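Local coordinates for carbohydrate kinase (Agrobacterium tumefaciens, PDB 2NWH), which probably phosphorylates a sugar or related carbohydrate at the expense of ATP, as other kinases of the pfkB (ribokinase) family do, at residues V220-V228 with K248-M257; K236-V247 with G306-L314. All blocks are in the same frame, centred on the assembly; numbering follows the deposited sequence. Where two conformers were deposited one is given.

Overall arrangement
Both contacts reach the same large sheet, through neighbouring strands 227-231 and 236-239, and both are partly buried. Contact 1, its centre about 12 Å from the centre of the chain, sets the hairpin turn of strands 219-223 and 227-231 against the loop leading into helix 255-266; a buried apolar flank lies beside a polar clasp round buried Thr251, and Ala225 and Lys248 are exposed. Contact 2, more peripheral at about 23 Å between the same kinds of centre, pairs strand 236-239 with the C-terminal edge strand 311-313. The two meet where Val228 lies beside Leu239 and Lys248 beside Pro242. Sodium-binding loop chemistry marks the first, backbone pairing and prolines the second.

Contact 1: V220-V228 with K248-M257; sequences VVTRGASEV and KDVTGAGDAM. With NA (sodium ion), chain E.
Ala225 and Val250 meet backbone to backbone: Val250 N donates to Ala225 O over 3.1 Å in an almost straight bond (178°). Beside it Thr251 OG1 donates a hydrogen bond to Gly224 O at 2.9 Å, tilted 26° from the carbonyl plane, so consecutive carbonyls of the hairpin turn grip consecutive residues of the loop. This clasp round buried Thr251 is the tight part, its CG2 also lying 3.2 Å from Gly224 O. The turn passes through positive phi at Gly224, a conformation glycine adopts easily. With chi1 at 62°, Thr251 OG1 lies between its own backbone N and carbonyl carbon, near enough to its carbonyl O for both oxygens to bind the sodium ion, OG1 at 2.6 Å. Both carboxylate oxygens of Asp249 also bind the ion, OD1 at 2.3 Å. Asp249 OD1 also accepts Thr251 N at 3.1 Å, from above the carboxylate plane, forming an Asx turn that fixes the acid.

A buried apolar flank is more widely spaced. Thr222 CG2 comes within 4.2 Å of Met257 CG, and the CG2 methyls of Val228 and Val250 approach loosely, at 4.5 Å. Met257 has two conformers, so the tip-to-tip meeting of its CE with Val220 is tentative. On the solvent side, small Ala225 merely rests its CB near Lys248 O, and Lys248 NZ is hydrogen-bonded to Ile244 O and Glu246 O of segment 236-247.

The loop continues through Gly254, the helix N-cap, to Asp255. This is the D-x-T-G-A-G-D signature of pfkB kinases, which in relatives forms the anion hole and carries the probable catalytic base; a monovalent cation site flanks it in ribokinase.

Contact 2: K236-V247 with G306-L314; sequences KAILHPPLIREV and GLVPQAEML
Pro309, the residue most covered here, wedges its ring between His240 and Glu246. Its CB lies 3.4 Å from His240 O, and its CG leans on the ring of Pro242; a rigid imino acid that needs no N-H partner suits this place. The carboxylate of Glu246 lies across Pro309, OE1 3.5 Å from Pro309 CA, and is steadied because OE1 accepts Leu243 N at 2.8 Å.

His240 N donates to Gln310 O at 3.1 Å, and chi1 of -63°, which sets CG beside that N, folds the imidazole back so that the same oxygen sits over one ring face, offset toward the rim. Farther along the ring, NE2 comes up against Glu312 CB, the ring and the carboxylate of Glu312 standing 82° apart.

Leu307 contributes both backbone and side chain: its O takes Val247 N at 3.0 Å, and CD1 lies against the Arg245 guanidinium, the two side chains crossing at about a right angle, though with two conformers of Leu307 this position is less certain. Arg245 NH1 donates to Gly306 O at 3.0 Å, the oxygen lying in the guanidinium plane.

Beyond His240 the chains pair as antiparallel strands, Ile238 and Glu312 exchanging two backbone bonds and Lys236 O receiving Leu314 N. Strand 311-313 thus forms one edge of the large sheet, strand 236-239 being bonded in turn to 227-231. Helix 271-286 covers the Leu239, Ala311 and Met313 face, and its Arg276 binds the carbonyls of Val308 and Pro309.

Contact 1: V220-V228 with K248-M257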
loop_
_atom_site.group_PDB
_atom_site.type_symbol
_atom_site.label_atom_id
_atom_site.label_comp_id
_atom_site.label_asym_id
_atom_site.label_seq_id
_atom_site.Cartn_x
_atom_site.Cartn_y
_atom_site.Cartn_z
ATOM N N VAL A 220 2.222 5.675 -10.511
ATOM C CA VAL A 220 0.851 6.128 -10.527
ATOM C C VAL A 220 0.711 7.298 -9.552
ATOM O O VAL A 220 1.146 7.211 -8.393
ATOM C CB VAL A 220 -0.089 5.002 -10.116
ATOM C CG1 VAL A 220 -1.551 5.500 -10.054
ATOM C CG2 VAL A 220 0.073 3.843 -11.062
ATOM N N VAL A 221 0.121 8.403 -10.018
ATOM C CA VAL A 221 -0.145 9.506 -9.116
ATOM C C VAL A 221 -1.640 9.831 -9.130
ATOM O O VAL A 221 -2.242 10.029 -10.198
ATOM C CB VAL A 221 0.742 10.743 -9.413
ATOM C CG1 VAL A 221 0.451 11.865 -8.426
ATOM C CG2 VAL A 221 2.241 10.371 -9.369
ATOM N N THR A 222 -2.244 9.845 -7.943
ATOM C CA THR A 222 -3.666 10.146 -7.833
ATOM C C THR A 222 -3.894 11.579 -7.334
ATOM O O THR A 222 -3.085 12.100 -6.545
ATOM C CB THR A 222 -4.380 9.184 -6.885
ATOM O OG1 THR A 222 -3.917 9.412 -5.552
ATOM C CG2 THR A 222 -4.120 7.720 -7.261
ATOM N N ARG A 223 -4.992 12.201 -7.784
ATOM C CA ARG A 223 -5.385 13.531 -7.301
ATOM C C ARG A 223 -6.891 13.664 -7.034
ATOM O O ARG A 223 -7.717 13.566 -7.955
ATOM C CB ARG A 223 -4.943 14.622 -8.272
ATOM C CG ARG A 223 -5.284 16.024 -7.771
ATOM C CD ARG A 223 -5.167 17.065 -8.844
ATOM N NE ARG A 223 -3.788 17.464 -9.109
ATOM C CZ ARG A 223 -3.442 18.366 -10.030
ATOM N NH1 ARG A 223 -2.161 18.677 -10.214
ATOM N NH2 ARG A 223 -4.373 18.955 -10.772
ATOM N N GLY A 224 -7.246 13.910 -5.774
ATOM C CA GLY A 224 -8.654 14.065 -5.383
ATOM C C GLY A 224 -9.454 12.790 -5.619
ATOM O O GLY A 224 -8.925 11.683 -5.509
ATOM N N ALA A 225 -10.728 12.951 -5.960
ATOM C CA ALA A 225 -11.628 11.816 -6.183
ATOM C C ALA A 225 -11.486 11.126 -7.557
ATOM O O ALA A 225 -11.725 9.918 -7.663
ATOM C CB ALA A 225 -13.089 12.257 -5.960
ATOM N N SER A 226 -11.087 11.884 -8.583
ATOM C CA SER A 226 -11.287 11.485 -9.979
ATOM C C SER A 226 -10.126 11.671 -10.990
ATOM O O SER A 226 -10.319 11.353 -12.176
ATOM C CB SER A 226 -12.539 12.195 -10.542
ATOM O OG SER A 226 -13.753 11.696 -9.987
ATOM N N GLU A 227 -8.963 12.199 -10.582
ATOM C CA GLU A 227 -7.832 12.300 -11.533
ATOM C C GLU A 227 -6.690 11.341 -11.180
ATOM O O GLU A 227 -6.245 11.291 -10.025
ATOM C CB GLU A 227 -7.273 13.724 -11.667
ATOM C CG GLU A 227 -8.296 14.836 -11.695
ATOM C CD GLU A 227 -7.674 16.219 -11.885
ATOM O OE1 GLU A 227 -7.177 16.523 -13.001
ATOM O OE2 GLU A 227 -7.708 17.019 -10.921
ATOM N N VAL A 228 -6.230 10.586 -12.176
ATOM C CA VAL A 228 -5.122 9.631 -11.982
ATOM C C VAL A 228 -4.234 9.612 -13.214
ATOM O O VAL A 228 -4.739 9.581 -14.332
ATOM C CB VAL A 228 -5.610 8.180 -11.782
ATOM C CG1 VAL A 228 -4.463 7.324 -11.176
ATOM C CG2 VAL A 228 -6.873 8.110 -10.921
ATOM N N LYS A 248 -18.014 8.031 -9.269
ATOM C CA LYS A 248 -17.530 9.388 -8.975
ATOM C C LYS A 248 -16.368 9.450 -7.983
ATOM O O LYS A 248 -15.872 10.539 -7.683
ATOM C CB LYS A 248 -18.675 10.267 -8.452
ATOM C CG LYS A 248 -19.960 10.169 -9.236
ATOM C CD LYS A 248 -19.791 10.660 -10.662
ATOM C CE LYS A 248 -21.166 10.927 -11.327
ATOM N NZ LYS A 248 -22.149 9.810 -11.125
ATOM N N ASP A 249 -15.962 8.297 -7.453
ATOM C CA ASP A 249 -14.777 8.199 -6.590
ATOM C C ASP A 249 -14.063 6.899 -6.892
ATOM O O ASP A 249 -14.622 5.815 -6.702
ATOM C CB ASP A 249 -15.161 8.262 -5.102
ATOM C CG ASP A 249 -13.953 8.511 -4.182
ATOM O OD1 ASP A 249 -12.790 8.539 -4.659
ATOM O OD2 ASP A 249 -14.156 8.665 -2.953
ATOM N N VAL A 250 -12.829 7.037 -7.370
ATOM C CA VAL A 250 -11.955 5.929 -7.740
ATOM C C VAL A 250 -10.600 6.020 -6.987
ATOM O O VAL A 250 -9.556 5.543 -7.461
ATOM C CB VAL A 250 -11.751 5.921 -9.279
ATOM C CG1 VAL A 250 -13.096 5.633 -10.001
ATOM C CG2 VAL A 250 -11.137 7.279 -9.774
ATOM N N THR A 251 -10.625 6.635 -5.807
ATOM C CA THR A 251 -9.404 6.774 -4.989
ATOM C C THR A 251 -9.669 6.359 -3.517
ATOM O O THR A 251 -10.720 6.690 -2.941
ATOM C CB THR A 251 -8.848 8.220 -5.044
ATOM O OG1 THR A 251 -9.831 9.126 -4.506
ATOM C CG2 THR A 251 -8.532 8.626 -6.492
ATOM N N GLY A 252 -8.716 5.654 -2.907
ATOM C CA GLY A 252 -8.829 5.310 -1.493
ATOM C C GLY A 252 -7.600 5.632 -0.682
ATOM O O GLY A 252 -6.760 6.483 -1.073
ATOM N N ALA A 253 -7.501 4.948 0.465
ATOM C CA ALA A 253 -6.298 4.939 1.316
ATOM C C ALA A 253 -5.002 4.731 0.522
ATOM O O ALA A 253 -3.947 5.242 0.918
ATOM C CB ALA A 253 -6.435 3.885 2.393
ATOM N N GLY A 254 -5.087 3.985 -0.585
ATOM C CA GLY A 254 -3.977 3.818 -1.515
ATOM C C GLY A 254 -3.656 2.370 -1.823
ATOM O O GLY A 254 -3.131 2.058 -2.903
ATOM N N ASP A 255 -3.974 1.490 -0.874
ATOM C CA ASP A 255 -3.741 0.058 -1.003
ATOM C C ASP A 255 -4.481 -0.565 -2.179
ATOM O O ASP A 255 -3.967 -1.491 -2.830
ATOM C CB ASP A 255 -4.057 -0.717 0.318
ATOM C CG ASP A 255 -5.450 -0.370 0.958
ATOM O OD1 ASP A 255 -5.651 0.800 1.347
ATOM O OD2 ASP A 255 -6.318 -1.271 1.139
ATOM N N ALA A 256 -5.714 -0.107 -2.400
ATOM C CA ALA A 256 -6.583 -0.756 -3.329
ATOM C C ALA A 256 -6.171 -0.387 -4.761
ATOM O O ALA A 256 -6.076 -1.242 -5.605
ATOM C CB ALA A 256 -8.075 -0.391 -3.022
ATOM N N MET A 257 -5.955 0.891 -5.036
ATOM C CA MET A 257 -5.466 1.342 -6.334
ATOM C C MET A 257 -4.177 0.564 -6.703
ATOM O O MET A 257 -4.052 -0.055 -7.791
ATOM C CB MET A 257 -5.203 2.853 -6.224
ATOM C CG MET A 257 -4.337 3.489 -7.313
ATOM S SD MET A 257 -5.215 3.670 -8.873
ATOM C CE MET A 257 -4.303 2.518 -9.863
HETATM NA NA NA E . -11.618 8.853 -2.684
#

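Contact 2: K236-V247 with G306-L314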
loop_
_atom_site.group_PDB
_atom_site.type_symbol
_atom_site.label_atom_id
_atom_site.label_comp_id
_atom_site.label_asym_id
_atom_site.label_seq_id
_atom_site.Cartn_x
_atom_site.Cartn_y
_atom_site.Cartn_z
ATOM N N LYS A 236 2.347 7.050 -21.095
ATOM C CA LYS A 236 1.541 7.545 -19.988
ATOM C C LYS A 236 0.053 7.470 -20.355
ATOM O O LYS A 236 -0.320 7.467 -21.537
ATOM C CB LYS A 236 1.965 8.956 -19.569
ATOM C CG LYS A 236 1.847 10.002 -20.692
ATOM C CD LYS A 236 2.447 11.334 -20.282
ATOM C CE LYS A 236 2.271 12.389 -21.375
ATOM N NZ LYS A 236 2.648 13.742 -20.885
ATOM N N ALA A 237 -0.787 7.362 -19.333
ATOM C CA ALA A 237 -2.219 7.350 -19.518
ATOM C C ALA A 237 -2.883 8.123 -18.398
ATOM O O ALA A 237 -2.280 8.381 -17.356
ATOM C CB ALA A 237 -2.751 5.919 -19.608
ATOM N N ILE A 238 -4.132 8.498 -18.622
ATOM C CA ILE A 238 -4.867 9.338 -17.689
ATOM C C ILE A 238 -6.332 8.913 -17.656
ATOM O O ILE A 238 -6.854 8.414 -18.652
ATOM C CB ILE A 238 -4.702 10.836 -18.061
ATOM C CG1 ILE A 238 -4.984 11.739 -16.872
ATOM C CG2 ILE A 238 -5.516 11.233 -19.316
ATOM C CD1 ILE A 238 -3.929 12.779 -16.724
ATOM N N LEU A 239 -6.987 9.122 -16.519
ATOM C CA LEU A 239 -8.413 8.833 -16.402
ATOM C C LEU A 239 -9.335 10.030 -16.764
ATOM O O LEU A 239 -9.104 11.167 -16.350
ATOM C CB LEU A 239 -8.690 8.335 -14.987
ATOM C CG LEU A 239 -9.566 7.110 -14.696
ATOM C CD1 LEU A 239 -9.045 5.830 -15.345
ATOM C CD2 LEU A 239 -9.589 6.940 -13.171
ATOM N N HIS A 240 -10.377 9.763 -17.547
ATOM C CA HIS A 240 -11.387 10.779 -17.858
ATOM C C HIS A 240 -12.259 11.130 -16.637
ATOM O O HIS A 240 -12.378 10.317 -15.706
ATOM C CB HIS A 240 -12.275 10.334 -19.040
ATOM C CG HIS A 240 -11.531 10.160 -20.331
ATOM N ND1 HIS A 240 -12.097 9.567 -21.440
ATOM C CD2 HIS A 240 -10.263 10.487 -20.685
ATOM C CE1 HIS A 240 -11.216 9.547 -22.425
ATOM N NE2 HIS A 240 -10.093 10.094 -21.990
ATOM N N PRO A 241 -12.845 12.354 -16.622
ATOM C CA PRO A 241 -13.870 12.644 -15.613
ATOM C C PRO A 241 -15.066 11.703 -15.827
ATOM O O PRO A 241 -15.373 11.374 -16.987
ATOM C CB PRO A 241 -14.269 14.102 -15.905
ATOM C CG PRO A 241 -13.181 14.670 -16.773
ATOM C CD PRO A 241 -12.577 13.510 -17.506
ATOM N N PRO A 242 -15.726 11.254 -14.731
ATOM C CA PRO A 242 -16.887 10.358 -14.855
ATOM C C PRO A 242 -18.040 10.990 -15.631
ATOM O O PRO A 242 -18.320 12.171 -15.443
ATOM C CB PRO A 242 -17.332 10.133 -13.402
ATOM C CG PRO A 242 -16.720 11.252 -12.622
ATOM C CD PRO A 242 -15.415 11.548 -13.317
ATOM N N LEU A 243 -18.692 10.197 -16.479
ATOM C CA LEU A 243 -19.994 10.559 -17.056
ATOM C C LEU A 243 -21.051 10.437 -15.950
ATOM O O LEU A 243 -20.709 10.134 -14.801
ATOM C CB LEU A 243 -20.325 9.664 -18.263
ATOM C CG LEU A 243 -19.333 9.565 -19.445
ATOM C CD1 LEU A 243 -19.885 8.651 -20.547
ATOM C CD2 LEU A 243 -18.949 10.937 -20.040
ATOM N N ILE A 244 -22.317 10.681 -16.281
ATOM C CA ILE A 244 -23.394 10.642 -15.281
ATOM C C ILE A 244 -23.541 9.268 -14.603
ATOM O O ILE A 244 -23.706 9.180 -13.383
ATOM C CB ILE A 244 -24.753 11.118 -15.877
ATOM C CG1 ILE A 244 -24.732 12.644 -16.058
ATOM C CG2 ILE A 244 -25.928 10.655 -15.000
ATOM C CD1 ILE A 244 -25.841 13.215 -16.954
ATOM N N ARG A 245 -23.455 8.213 -15.411
ATOM C CA ARG A 245 -23.675 6.840 -14.964
ATOM C C ARG A 245 -22.462 6.263 -14.229
ATOM O O ARG A 245 -22.575 5.244 -13.540
ATOM C CB ARG A 245 -24.021 5.947 -16.165
ATOM C CG ARG A 245 -22.912 5.871 -17.254
ATOM C CD ARG A 245 -23.136 4.724 -18.254
ATOM N NE ARG A 245 -23.285 3.420 -17.602
ATOM C CZ ARG A 245 -22.278 2.587 -17.328
ATOM N NH1 ARG A 245 -21.017 2.899 -17.642
ATOM N NH2 ARG A 245 -22.536 1.427 -16.727
ATOM N N GLU A 246 -21.318 6.924 -14.374
ATOM C CA GLU A 246 -20.037 6.389 -13.903
ATOM C C GLU A 246 -19.669 6.683 -12.449
ATOM O O GLU A 246 -20.189 7.620 -11.834
ATOM C CB GLU A 246 -18.917 6.843 -14.823
ATOM C CG GLU A 246 -19.041 6.217 -16.180
ATOM C CD GLU A 246 -17.996 6.689 -17.136
ATOM O OE1 GLU A 246 -17.409 7.772 -16.909
ATOM O OE2 GLU A 246 -17.763 5.967 -18.127
ATOM N N VAL A 247 -18.757 5.868 -11.918
ATOM C CA VAL A 247 -18.356 5.974 -10.518
ATOM C C VAL A 247 -17.569 7.281 -10.287
ATOM O O VAL A 247 -16.621 7.604 -11.042
ATOM C CB VAL A 247 -17.639 4.673 -10.000
ATOM C CG1 VAL A 247 -16.347 4.377 -10.787
ATOM C CG2 VAL A 247 -17.381 4.741 -8.483
ATOM N N GLY A 306 -17.025 -1.850 -15.595
ATOM C CA GLY A 306 -17.909 -1.199 -16.582
ATOM C C GLY A 306 -18.357 0.209 -16.155
ATOM O O GLY A 306 -18.827 1.005 -16.964
ATOM N N LEU A 307 -18.198 0.514 -14.872
ATOM C CA LEU A 307 -18.609 1.810 -14.326
ATOM C C LEU A 307 -17.446 2.790 -14.235
ATOM O O LEU A 307 -17.636 3.992 -13.954
ATOM C CB LEU A 307 -19.244 1.608 -12.951
ATOM C CG LEU A 307 -20.504 0.744 -12.840
ATOM C CD1 LEU A 307 -21.631 1.299 -13.676
ATOM C CD2 LEU A 307 -20.244 -0.727 -13.189
ATOM N N VAL A 308 -16.242 2.271 -14.472
ATOM C CA VAL A 308 -15.018 3.068 -14.429
ATOM C C VAL A 308 -14.874 3.897 -15.698
ATOM O O VAL A 308 -15.014 3.374 -16.799
ATOM C CB VAL A 308 -13.752 2.181 -14.183
ATOM C CG1 VAL A 308 -12.465 2.997 -14.261
ATOM C CG2 VAL A 308 -13.858 1.546 -12.828
ATOM N N PRO A 309 -14.600 5.199 -15.539
ATOM C CA PRO A 309 -14.375 6.015 -16.735
ATOM C C PRO A 309 -13.315 5.427 -17.665
ATOM O O PRO A 309 -12.430 4.694 -17.221
ATOM C CB PRO A 309 -13.898 7.356 -16.161
ATOM C CG PRO A 309 -14.485 7.405 -14.765
ATOM C CD PRO A 309 -14.526 5.978 -14.286
ATOM N N GLN A 310 -13.398 5.756 -18.949
ATOM C CA GLN A 310 -12.324 5.384 -19.891
ATOM C C GLN A 310 -10.957 6.025 -19.581
ATOM O O GLN A 310 -10.892 7.089 -18.948
ATOM C CB GLN A 310 -12.740 5.659 -21.330
ATOM C CG GLN A 310 -13.481 4.487 -21.965
ATOM C CD GLN A 310 -12.761 3.150 -21.749
ATOM O OE1 GLN A 310 -11.518 3.076 -21.752
ATOM N NE2 GLN A 310 -13.545 2.086 -21.554
ATOM N N ALA A 311 -9.881 5.352 -20.004
ATOM C CA ALA A 311 -8.526 5.858 -19.830
ATOM C C ALA A 311 -8.006 6.308 -21.185
ATOM O O ALA A 311 -8.435 5.788 -22.219
ATOM C CB ALA A 311 -7.591 4.788 -19.212
ATOM N N GLU A 312 -7.119 7.296 -21.170
ATOM C CA GLU A 312 -6.576 7.876 -22.399
ATOM C C GLU A 312 -5.050 7.803 -22.381
ATOM O O GLU A 312 -4.426 8.402 -21.509
ATOM C CB GLU A 312 -7.041 9.344 -22.530
ATOM C CG GLU A 312 -6.446 10.119 -23.731
ATOM C CD GLU A 312 -7.122 11.480 -23.997
ATOM O OE1 GLU A 312 -7.219 12.331 -23.077
ATOM O OE2 GLU A 312 -7.530 11.708 -25.157
ATOM N N MET A 313 -4.458 7.058 -23.322
ATOM C CA MET A 313 -3.003 7.101 -23.532
ATOM C C MET A 313 -2.629 8.502 -24.013
ATOM O O MET A 313 -3.410 9.155 -24.714
ATOM C CB MET A 313 -2.537 6.062 -24.566
ATOM C CG MET A 313 -2.186 4.668 -24.011
ATOM S SD MET A 313 -0.741 4.520 -22.922
ATOM C CE MET A 313 -0.871 2.761 -22.598
ATOM N N LEU A 314 -1.437 8.956 -23.639
ATOM C CA LEU A 314 -0.956 10.289 -23.997
ATOM C C LEU A 314 0.473 10.224 -24.546
ATOM O O LEU A 314 0.783 10.798 -25.607
ATOM C CB LEU A 314 -1.030 11.221 -22.778
ATOM C CG LEU A 314 -2.402 11.526 -22.164
ATOM C CD1 LEU A 314 -2.246 12.364 -20.903
ATOM C CD2 LEU A 314 -3.371 12.214 -23.170
#